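Local coordinates for protein Ddb_g0293866 (Dictyostelium discoideum, PDB 5LW6) that probably binds poly-ADP-ribose and senses DNA damage as a whole protein, of which this chain is the ADP-ribose binding macrodomain, at residues E75-A78 with N79-E83; S103-D107 with N108-S112; P239-L242 with E243-S247. All coordinates share one frame; numbering follows the deposited sequence. Where two conformers were deposited one is given.

How the contacts relate
Three short local contacts, two within helices and one at a helix start, illustrate how the same i to i+4 backbone ladder is dressed differently according to its place in a macrodomain. Contacts 1 and 3 are largely buried and lie on neighbouring helices, 70-87 and 237-253, with centres about 10 Å apart; they touch through small and aliphatic side chains and through the E83 to H246 hydrogen bond. Contact 2 sits nearer the surface, where a loop turns into helix 107-116, and meets neither of the others directly. Its chemistry is that of a helix start, with a serine cap, whereas contact 1 sets an isoleucine against a serine's two oxygens and contact 3 adds a threonine hydroxyl and two aromatic rings.

Contact 1: E75-A78 with N79-E83; sequences EISA and NAISE
I81 leans back along helix 70-87 onto S77, one turn earlier, and its side chain can be followed outward atom by atom. CB starts 3.4 Å from S77 O, the oxygen that also accepts the backbone N-H of I81. CG1 stands anti to the carbonyl carbon (chi1 -76°), a turn that lays this branch beside the same oxygen, with CG1 to S77 O at 3.2 Å. At the tip, CD1 meets both oxygens of the serine almost equally, 3.5 Å from S77 OG and slightly nearer to S77 O. One peptide oxygen is thus bordered by the N-H and by a run of aliphatic carbons, and the hydroxyl is lined by a methyl group. S77 OG also has a weak hydrogen bond to Y245 OH of helix 237-253.

The ladder beneath is regular: N79 N to E75 O, A80 N to I76 O and I81 N to S77 O are each 2.9 Å, and S82 N reaches A78 O in the same manner. Around the helix the smaller side chains follow suit. A80 CB rests 3.3 Å from I76 O, and on the more open side N79 CB lies 3.1 Å from E75 O.

A80 packs on Y245 and I81 on F249, both of helix 237-253, while A78 meets F113 of helix 107-116. Helix 70-87 is the crossover helix of the beta-alpha-beta unit that links the parallel strands 55-59 and 95-101, part of the alpha/beta macrodomain fold.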
ATOM      1  N   GLU A  75      14.527   5.402   1.735  1.00 12.85           N
ATOM      2  CA  GLU A  75      15.340   4.479   2.525  1.00 13.70           C
ATOM      3  C   GLU A  75      14.427   3.497   3.285  1.00 13.08           C
ATOM      4  O   GLU A  75      14.694   2.272   3.362  1.00 12.71           O
ATOM      5  CB  GLU A  75      16.235   5.293   3.492  1.00 18.80           C
ATOM      6  CG  GLU A  75      16.248   4.871   4.951  1.00 25.53           C
ATOM      7  CD  GLU A  75      16.784   5.996   5.800  1.00 33.94           C
ATOM      8  OE1 GLU A  75      17.778   6.672   5.345  1.00 34.93           O
ATOM      9  OE2 GLU A  75      16.215   6.200   6.901  1.00 34.03           O
ATOM     10  N   ILE A  76      13.361   4.018   3.872  1.00 10.71           N
ATOM     11  CA  ILE A  76      12.458   3.183   4.663  1.00 11.02           C
ATOM     12  C   ILE A  76      11.754   2.169   3.756  1.00 10.46           C
ATOM     13  O   ILE A  76      11.757   0.998   4.058  1.00 10.78           O
ATOM     14  CB  ILE A  76      11.447   4.033   5.415  1.00 11.85           C
ATOM     15  CG1 ILE A  76      12.120   4.743   6.560  1.00 12.91           C
ATOM     16  CG2 ILE A  76      10.270   3.206   5.958  1.00 13.72           C
ATOM     17  CD1 ILE A  76      11.333   5.920   7.044  1.00 13.46           C
ATOM     18  N   SER A  77      11.199   2.626   2.638  1.00 10.92           N
ATOM     19  CA  SER A  77      10.512   1.814   1.697  1.00 11.95           C
ATOM     20  C   SER A  77      11.453   0.695   1.210  1.00 10.94           C
ATOM     21  O   SER A  77      11.116  -0.498   1.207  1.00  9.07           O
ATOM     22  CB  SER A  77      10.151   2.711   0.439  1.00 13.68           C
ATOM     23  OG  SER A  77       9.478   1.934  -0.471  1.00 18.58           O
ATOM     24  N   ALA A  78      12.622   1.087   0.716  1.00 10.31           N
ATOM     25  CA  ALA A  78      13.554   0.108   0.108  1.00  9.82           C
ATOM     26  C   ALA A  78      13.977  -0.926   1.134  1.00 10.09           C
ATOM     27  O   ALA A  78      14.049  -2.122   0.854  1.00  8.97           O
ATOM     28  CB  ALA A  78      14.804   0.766  -0.443  1.00 10.08           C
ATOM     29  N   ASN A  79      14.310  -0.445   2.330  1.00  9.59           N
ATOM     30  CA  ASN A  79      14.737  -1.337   3.354  1.00  9.89           C
ATOM     31  C   ASN A  79      13.604  -2.313   3.788  1.00  8.61           C
ATOM     32  O   ASN A  79      13.854  -3.499   4.014  1.00  8.39           O
ATOM     33  CB  ASN A  79      15.360  -0.556   4.541  1.00  9.47           C
ATOM     34  CG  ASN A  79      16.861  -0.177   4.290  1.00 11.37           C
ATOM     35  OD1 ASN A  79      17.382   0.746   4.934  1.00 16.53           O
ATOM     36  ND2 ASN A  79      17.553  -0.862   3.365  1.00  9.74           N
ATOM     37  N   ALA A  80      12.366  -1.834   3.936  1.00  8.97           N
ATOM     38  CA  ALA A  80      11.271  -2.643   4.368  1.00  9.25           C
ATOM     39  C   ALA A  80      10.977  -3.710   3.287  1.00  8.96           C
ATOM     40  O   ALA A  80      10.687  -4.875   3.586  1.00  8.69           O
ATOM     41  CB  ALA A  80      10.030  -1.812   4.624  1.00 10.22           C
ATOM     42  N   ILE A  81      11.068  -3.292   2.024  1.00  8.93           N
ATOM     43  CA  ILE A  81      10.762  -4.159   0.917  1.00  8.72           C
ATOM     44  C   ILE A  81      11.790  -5.290   0.882  1.00 10.61           C
ATOM     45  O   ILE A  81      11.459  -6.474   0.690  1.00  9.53           O
ATOM     46  CB  ILE A  81      10.703  -3.386  -0.442  1.00  9.86           C
ATOM     47  CG1 ILE A  81       9.364  -2.576  -0.515  1.00 11.35           C
ATOM     48  CG2 ILE A  81      10.762  -4.329  -1.668  1.00 10.50           C
ATOM     49  CD1 ILE A  81       9.365  -1.436  -1.524  1.00 13.02           C
ATOM     50  N   SER A  82      13.042  -4.903   1.023  1.00 10.78           N
ATOM     51  CA  SER A  82      14.118  -5.870   0.998  0.50 11.04           C
ATOM     52  C   SER A  82      14.038  -6.820   2.190  1.00 11.49           C
ATOM     53  O   SER A  82      14.270  -8.020   2.047  1.00 11.38           O
ATOM     54  CB  SER A  82      15.501  -5.195   0.795  0.50 11.15           C
ATOM     55  OG  SER A  82      16.463  -6.214   0.718  0.50 11.20           O
ATOM     56  N   GLU A  83      13.646  -6.319   3.369  1.00 10.55           N
ATOM     57  CA  GLU A  83      13.469  -7.123   4.526  1.00 10.77           C
ATOM     58  C   GLU A  83      12.414  -8.221   4.286  1.00 10.88           C
ATOM     59  O   GLU A  83      12.652  -9.415   4.577  1.00 10.89           O
ATOM     60  CB  GLU A  83      13.099  -6.275   5.722  1.00 11.08           C
ATOM     61  CG  GLU A  83      12.888  -6.992   7.047  1.00 11.46           C
ATOM     62  CD  GLU A  83      12.427  -6.053   8.169  1.00 13.47           C
ATOM     63  OE1 GLU A  83      11.423  -5.316   7.935  1.00 14.24           O
ATOM     64  OE2 GLU A  83      13.036  -6.038   9.293  1.00 15.04           O
TER

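Contact 2: S103-D107 with N108-S112; sequences SIYSD and NLIQS
Q111 N donates to D107 O at 2.9 Å, the shortest polar bond here and a regular rung of the helical ladder. Q111 CG lies beside that same oxygen, 3.4 Å from D107 O. One residue earlier, S106 takes part with two oxygens. S106 OG receives the backbone N-H of L109, 3.0 Å from L109 N. The hydroxyl is turned between its own backbone N and carbonyl carbon (chi1 73°), which brings it over the first turn of the helix, where the L109 amide has no preceding helical carbonyl four residues back to bond. S106 contributes its carbonyl as well: S106 O accepts from I110 N at 3.2 Å, and the N-H points at it nearly straight, at 166°.

This is a classic serine N-cap, placed where the loop that follows strand 95-101 enters helix 107-116. S106 OG supplies an acceptor for an amide of the first turn, and the residues just before the cap add apolar contacts to the polar ones.

The Y105 ring swings away from the backbone N (chi1 -169°) and crosses I110 at a slant. I110 CD1 approaches the phenol end of the ring, 3.9 Å from Y105 CE2, with CG1 near the hydroxyl oxygen. The ring also touches I127 and K129 of strand 125-130, and I110 shares I127 with it. A serine in place of Y105 would probably open a gap beside I110 CD1 and strip I127 of part of its cover.

On another side of the turn, L109 reaches back with CD2, 3.7 Å from I104 O and 4.3 Å from I104 CG2. Both residues also pack on F60, and L109 reaches T74 of helix 70-87.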
ATOM      1  N   SER A 103       5.761  12.630 -11.043  1.00 15.74           N
ATOM      2  CA  SER A 103       6.519  13.752 -10.478  1.00 16.45           C
ATOM      3  C   SER A 103       7.641  13.322  -9.557  1.00 16.42           C
ATOM      4  O   SER A 103       8.635  14.025  -9.404  1.00 14.34           O
ATOM      5  CB  SER A 103       5.597  14.746  -9.826  1.00 17.52           C
ATOM      6  OG  SER A 103       5.050  14.386  -8.590  1.00 17.94           O
ATOM      7  N   ILE A 104       7.476  12.179  -8.887  1.00 14.43           N
ATOM      8  CA  ILE A 104       8.449  11.676  -7.905  1.00 14.83           C
ATOM      9  C   ILE A 104       9.437  10.698  -8.577  1.00 15.46           C
ATOM     10  O   ILE A 104      10.557  10.554  -8.114  1.00 16.49           O
ATOM     11  CB  ILE A 104       7.719  10.937  -6.780  1.00 17.92           C
ATOM     12  CG1 ILE A 104       6.586  11.772  -6.153  1.00 22.32           C
ATOM     13  CG2 ILE A 104       8.675  10.296  -5.741  1.00 17.64           C
ATOM     14  CD1 ILE A 104       6.993  12.789  -5.163  1.00 26.67           C
ATOM     15  N   TYR A 105       8.990  10.014  -9.638  1.00 14.59           N
ATOM     16  CA  TYR A 105       9.789   9.040 -10.382  1.00 15.80           C
ATOM     17  C   TYR A 105      10.960   9.703 -11.066  1.00 17.42           C
ATOM     18  O   TYR A 105      10.783  10.738 -11.683  1.00 19.29           O
ATOM     19  CB  TYR A 105       8.904   8.350 -11.399  1.00 18.38           C
ATOM     20  CG  TYR A 105       9.565   7.139 -12.048  1.00 21.78           C
ATOM     21  CD1 TYR A 105      10.540   7.299 -13.073  1.00 24.59           C
ATOM     22  CD2 TYR A 105       9.227   5.850 -11.635  1.00 22.99           C
ATOM     23  CE1 TYR A 105      11.125   6.193 -13.684  1.00 27.31           C
ATOM     24  CE2 TYR A 105       9.779   4.749 -12.274  1.00 24.86           C
ATOM     25  CZ  TYR A 105      10.746   4.938 -13.278  1.00 27.66           C
ATOM     26  OH  TYR A 105      11.303   3.830 -13.851  1.00 31.57           O
ATOM     27  N   SER A 106      12.147   9.205 -10.848  1.00 16.53           N
ATOM     28  CA  SER A 106      13.372   9.765 -11.483  1.00 18.12           C
ATOM     29  C   SER A 106      14.416   8.698 -11.577  1.00 20.64           C
ATOM     30  O   SER A 106      14.359   7.704 -10.869  1.00 18.09           O
ATOM     31  CB  SER A 106      13.903  10.935 -10.674  1.00 19.13           C
ATOM     32  OG  SER A 106      14.528  10.545  -9.454  1.00 18.86           O
ATOM     33  N   ASP A 107      15.422   8.886 -12.417  1.00 21.74           N
ATOM     34  CA  ASP A 107      16.550   7.980 -12.414  1.00 23.17           C
ATOM     35  C   ASP A 107      17.246   7.900 -11.042  1.00 18.52           C
ATOM     36  O   ASP A 107      17.695   6.799 -10.641  1.00 17.63           O
ATOM     37  CB  ASP A 107      17.589   8.435 -13.498  1.00 29.20           C
ATOM     38  CG  ASP A 107      17.082   8.238 -14.936  1.00 36.87           C
ATOM     39  OD1 ASP A 107      16.081   7.505 -15.124  1.00 39.81           O
ATOM     40  OD2 ASP A 107      17.704   8.783 -15.894  1.00 42.58           O
ATOM     41  N   ASN A 108      17.431   9.039 -10.365  1.00 18.73           N
ATOM     42  CA  ASN A 108      18.032   9.080  -9.050  1.00 18.29           C
ATOM     43  C   ASN A 108      17.256   8.243  -8.030  1.00 15.13           C
ATOM     44  O   ASN A 108      17.845   7.603  -7.157  1.00 14.49           O
ATOM     45  CB  ASN A 108      18.270  10.523  -8.540  1.00 21.97           C
ATOM     46  CG  ASN A 108      19.467  11.228  -9.225  1.00 28.50           C
ATOM     47  OD1 ASN A 108      19.710  12.410  -8.974  1.00 36.78           O
ATOM     48  ND2 ASN A 108      20.191  10.535 -10.060  1.00 29.27           N
ATOM     49  N   LEU A 109      15.922   8.286  -8.129  1.00 14.71           N
ATOM     50  CA  LEU A 109      15.085   7.473  -7.253  1.00 14.73           C
ATOM     51  C   LEU A 109      15.390   6.017  -7.467  1.00 14.01           C
ATOM     52  O   LEU A 109      15.644   5.276  -6.542  1.00 13.13           O
ATOM     53  CB  LEU A 109      13.604   7.760  -7.478  1.00 14.87           C
ATOM     54  CG  LEU A 109      12.699   6.937  -6.579  1.00 14.78           C
ATOM     55  CD1 LEU A 109      12.883   7.426  -5.194  1.00 14.83           C
ATOM     56  CD2 LEU A 109      11.259   7.073  -7.039  1.00 15.00           C
ATOM     57  N   ILE A 110      15.380   5.600  -8.708  1.00 13.77           N
ATOM     58  CA  ILE A 110      15.616   4.198  -9.021  1.00 16.21           C
ATOM     59  C   ILE A 110      17.013   3.795  -8.560  1.00 15.12           C
ATOM     60  O   ILE A 110      17.210   2.723  -7.999  1.00 14.39           O
ATOM     61  CB  ILE A 110      15.406   3.930 -10.535  1.00 16.27           C
ATOM     62  CG1 ILE A 110      13.960   4.204 -11.038  1.00 18.69           C
ATOM     63  CG2 ILE A 110      16.006   2.573 -10.879  1.00 17.90           C
ATOM     64  CD1 ILE A 110      12.870   3.465 -10.303  1.00 22.99           C
ATOM     65  N   GLN A 111      18.007   4.623  -8.813  1.00 17.45           N
ATOM     66  CA  GLN A 111      19.389   4.344  -8.319  1.00 19.35           C
ATOM     67  C   GLN A 111      19.455   4.182  -6.795  1.00 16.80           C
ATOM     68  O   GLN A 111      20.197   3.383  -6.292  1.00 17.13           O
ATOM     69  CB  GLN A 111      20.367   5.478  -8.737  1.00 21.91           C
ATOM     70  CG  GLN A 111      20.737   5.441 -10.195  1.00 28.06           C
ATOM     71  CD  GLN A 111      21.667   6.588 -10.578  1.00 38.15           C
ATOM     72  OE1 GLN A 111      21.799   7.598  -9.856  1.00 41.55           O
ATOM     73  NE2 GLN A 111      22.349   6.428 -11.720  1.00 47.81           N
ATOM     74  N   SER A 112      18.639   4.940  -6.061  1.00 15.81           N
ATOM     75  CA  SER A 112      18.630   4.892  -4.620  0.50 16.65           C
ATOM     76  C   SER A 112      18.097   3.554  -4.183  1.00 15.20           C
ATOM     77  O   SER A 112      18.651   2.932  -3.262  1.00 16.89           O
ATOM     78  CB  SER A 112      17.722   5.971  -4.015  0.50 17.10           C
ATOM     79  OG  SER A 112      17.982   6.047  -2.629  0.50 18.64           O
TER

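Contact 3: P239-L242 with E243-S247; sequences PLLL and ETYHS
L242 and H246, one turn apart on helix 237-253, set their side chains obliquely across each other. The branch point of the leucine comes closest, with L242 CG 3.5 Å from H246 CE1, and the two methyl groups reach the same ring carbon from slightly farther off. The imidazole also carries L242 O over one of its faces, 3.6 Å from H246 ND1, while the backbone N-H of H246 bonds to that oxygen in the carbonyl plane at 3.0 Å. The ring is therefore bordered by the leucine side chain and by the peptide oxygen beneath it. Its outer nitrogen, NE2, is hydrogen-bonded to E83 of helix 70-87, a partner that would help to fix the rotation of the ring.

A second pair, L241 and Y245, is turned toward another side of the helix. The tyrosine CG lies anti to the carbonyl carbon (chi1 -82°), sending the ring back past the preceding turn: Y245 CD2 is 3.4 Å from L241 O, and CE2 is 4.3 Å from L241 CG. Y245 OH bonds to I61 N.

On the far side of the helix from L242 and H246, T244 folds its hydroxyl onto the backbone. T244 OG1 donates to L240 O at 2.8 Å, and T244 N donates to the same oxygen at 3.0 Å, the two reaching it from opposite faces of its plane. E243 instead carries its carboxylate to K188, in a salt bridge, and to the backbone N of I38 and G39.

Helix 237-253 is thus a largely buried helix here, packed on helix 70-87 where L241 and L242 meet I76 and L242 also meets A80, in the layered alpha/beta fold of the macrodomain.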
ATOM      1  N   PRO A 239       9.570   6.113  12.411  1.00 13.60           N
ATOM      2  CA  PRO A 239       9.083   4.899  12.964  1.00 14.26           C
ATOM      3  C   PRO A 239       7.674   4.505  12.534  1.00 12.93           C
ATOM      4  O   PRO A 239       7.405   3.352  12.291  1.00 12.38           O
ATOM      5  CB  PRO A 239       9.131   5.168  14.467  1.00 16.15           C
ATOM      6  CG  PRO A 239      10.179   6.162  14.632  1.00 16.63           C
ATOM      7  CD  PRO A 239      10.109   7.026  13.463  1.00 15.61           C
ATOM      8  N   LEU A 240       6.772   5.473  12.473  1.00 12.66           N
ATOM      9  CA  LEU A 240       5.427   5.165  12.017  1.00 12.08           C
ATOM     10  C   LEU A 240       5.350   4.867  10.513  1.00 12.14           C
ATOM     11  O   LEU A 240       4.542   4.040  10.131  1.00 12.15           O
ATOM     12  CB  LEU A 240       4.467   6.249  12.406  1.00 13.02           C
ATOM     13  CG  LEU A 240       3.997   6.172  13.879  1.00 14.86           C
ATOM     14  CD1 LEU A 240       3.260   7.456  14.157  1.00 17.01           C
ATOM     15  CD2 LEU A 240       3.148   4.961  14.222  1.00 16.32           C
ATOM     16  N   LEU A 241       6.174   5.478   9.690  1.00 11.04           N
ATOM     17  CA  LEU A 241       6.122   5.082   8.252  1.00 11.11           C
ATOM     18  C   LEU A 241       6.623   3.638   8.109  1.00  9.82           C
ATOM     19  O   LEU A 241       6.078   2.826   7.358  1.00  9.78           O
ATOM     20  CB  LEU A 241       6.920   6.030   7.411  1.00 11.26           C
ATOM     21  CG  LEU A 241       6.924   5.740   5.915  1.00 11.33           C
ATOM     22  CD1 LEU A 241       5.529   5.886   5.369  1.00 11.13           C
ATOM     23  CD2 LEU A 241       7.884   6.703   5.259  1.00 12.37           C
ATOM     24  N   LEU A 242       7.696   3.280   8.803  1.00 10.22           N
ATOM     25  CA  LEU A 242       8.137   1.909   8.787  1.00 10.92           C
ATOM     26  C   LEU A 242       7.089   0.953   9.269  1.00 11.74           C
ATOM     27  O   LEU A 242       6.910  -0.128   8.668  1.00 10.43           O
ATOM     28  CB  LEU A 242       9.453   1.726   9.583  1.00 11.83           C
ATOM     29  CG  LEU A 242       9.974   0.303   9.658  1.00 13.07           C
ATOM     30  CD1 LEU A 242      10.470  -0.162   8.334  1.00 12.34           C
ATOM     31  CD2 LEU A 242      11.050   0.232  10.738  1.00 14.66           C
ATOM     32  N   GLU A 243       6.420   1.299  10.365  1.00 10.65           N
ATOM     33  CA  GLU A 243       5.378   0.447  10.886  1.00 10.79           C
ATOM     34  C   GLU A 243       4.247   0.275   9.859  1.00  9.42           C
ATOM     35  O   GLU A 243       3.642  -0.781   9.796  1.00  9.58           O
ATOM     36  CB  GLU A 243       4.813   1.051  12.166  1.00 11.94           C
ATOM     37  CG  GLU A 243       3.672   0.288  12.808  1.00 13.83           C
ATOM     38  CD  GLU A 243       3.896  -1.133  13.286  1.00 16.84           C
ATOM     39  OE1 GLU A 243       5.031  -1.680  13.337  1.00 18.80           O
ATOM     40  OE2 GLU A 243       2.839  -1.731  13.702  1.00 19.48           O
ATOM     41  N   THR A 244       3.954   1.318   9.094  1.00  8.99           N
ATOM     42  CA  THR A 244       2.966   1.247   7.985  1.00  9.42           C
ATOM     43  C   THR A 244       3.373   0.133   6.999  1.00  9.23           C
ATOM     44  O   THR A 244       2.555  -0.700   6.634  1.00  9.18           O
ATOM     45  CB  THR A 244       2.728   2.579   7.311  1.00 10.55           C
ATOM     46  OG1 THR A 244       2.536   3.653   8.263  1.00 10.67           O
ATOM     47  CG2 THR A 244       1.553   2.501   6.445  1.00 11.87           C
ATOM     48  N   TYR A 245       4.627   0.102   6.620  1.00  9.06           N
ATOM     49  CA  TYR A 245       5.075  -0.943   5.715  1.00  9.26           C
ATOM     50  C   TYR A 245       4.962  -2.316   6.354  1.00  9.11           C
ATOM     51  O   TYR A 245       4.487  -3.271   5.771  1.00  9.33           O
ATOM     52  CB  TYR A 245       6.514  -0.714   5.221  1.00  8.68           C
ATOM     53  CG  TYR A 245       6.594   0.258   4.073  1.00  9.71           C
ATOM     54  CD1 TYR A 245       6.339  -0.159   2.766  1.00 10.16           C
ATOM     55  CD2 TYR A 245       6.883   1.570   4.252  1.00 10.13           C
ATOM     56  CE1 TYR A 245       6.395   0.738   1.718  1.00 11.96           C
ATOM     57  CE2 TYR A 245       6.947   2.471   3.196  1.00 11.08           C
ATOM     58  CZ  TYR A 245       6.673   2.057   1.919  1.00 12.55           C
ATOM     59  OH  TYR A 245       6.704   2.981   0.832  1.00 12.75           O
ATOM     60  N   HIS A 246       5.389  -2.426   7.601  1.00  9.36           N
ATOM     61  CA  HIS A 246       5.233  -3.708   8.323  1.00  9.86           C
ATOM     62  C   HIS A 246       3.798  -4.180   8.363  1.00  9.23           C
ATOM     63  O   HIS A 246       3.522  -5.307   8.102  1.00  9.88           O
ATOM     64  CB  HIS A 246       5.826  -3.606   9.724  1.00  9.97           C
ATOM     65  CG  HIS A 246       7.321  -3.601   9.742  1.00 10.00           C
ATOM     66  ND1 HIS A 246       8.062  -2.916  10.692  1.00 11.08           N
ATOM     67  CD2 HIS A 246       8.218  -4.234   8.953  1.00 11.77           C
ATOM     68  CE1 HIS A 246       9.355  -3.090  10.441  1.00 12.42           C
ATOM     69  NE2 HIS A 246       9.476  -3.922   9.416  1.00 12.82           N
ATOM     70  N   SER A 247       2.878  -3.290   8.706  1.00  9.98           N
ATOM     71  CA  SER A 247       1.464  -3.593   8.699  0.50  9.25           C
ATOM     72  C   SER A 247       0.969  -4.044   7.342  1.00  8.97           C
ATOM     73  O   SER A 247       0.157  -5.000   7.219  1.00  9.69           O
ATOM     74  CB  SER A 247       0.699  -2.341   9.105  0.50  9.32           C
ATOM     75  OG  SER A 247       0.976  -2.139  10.451  0.50  9.24           O
TER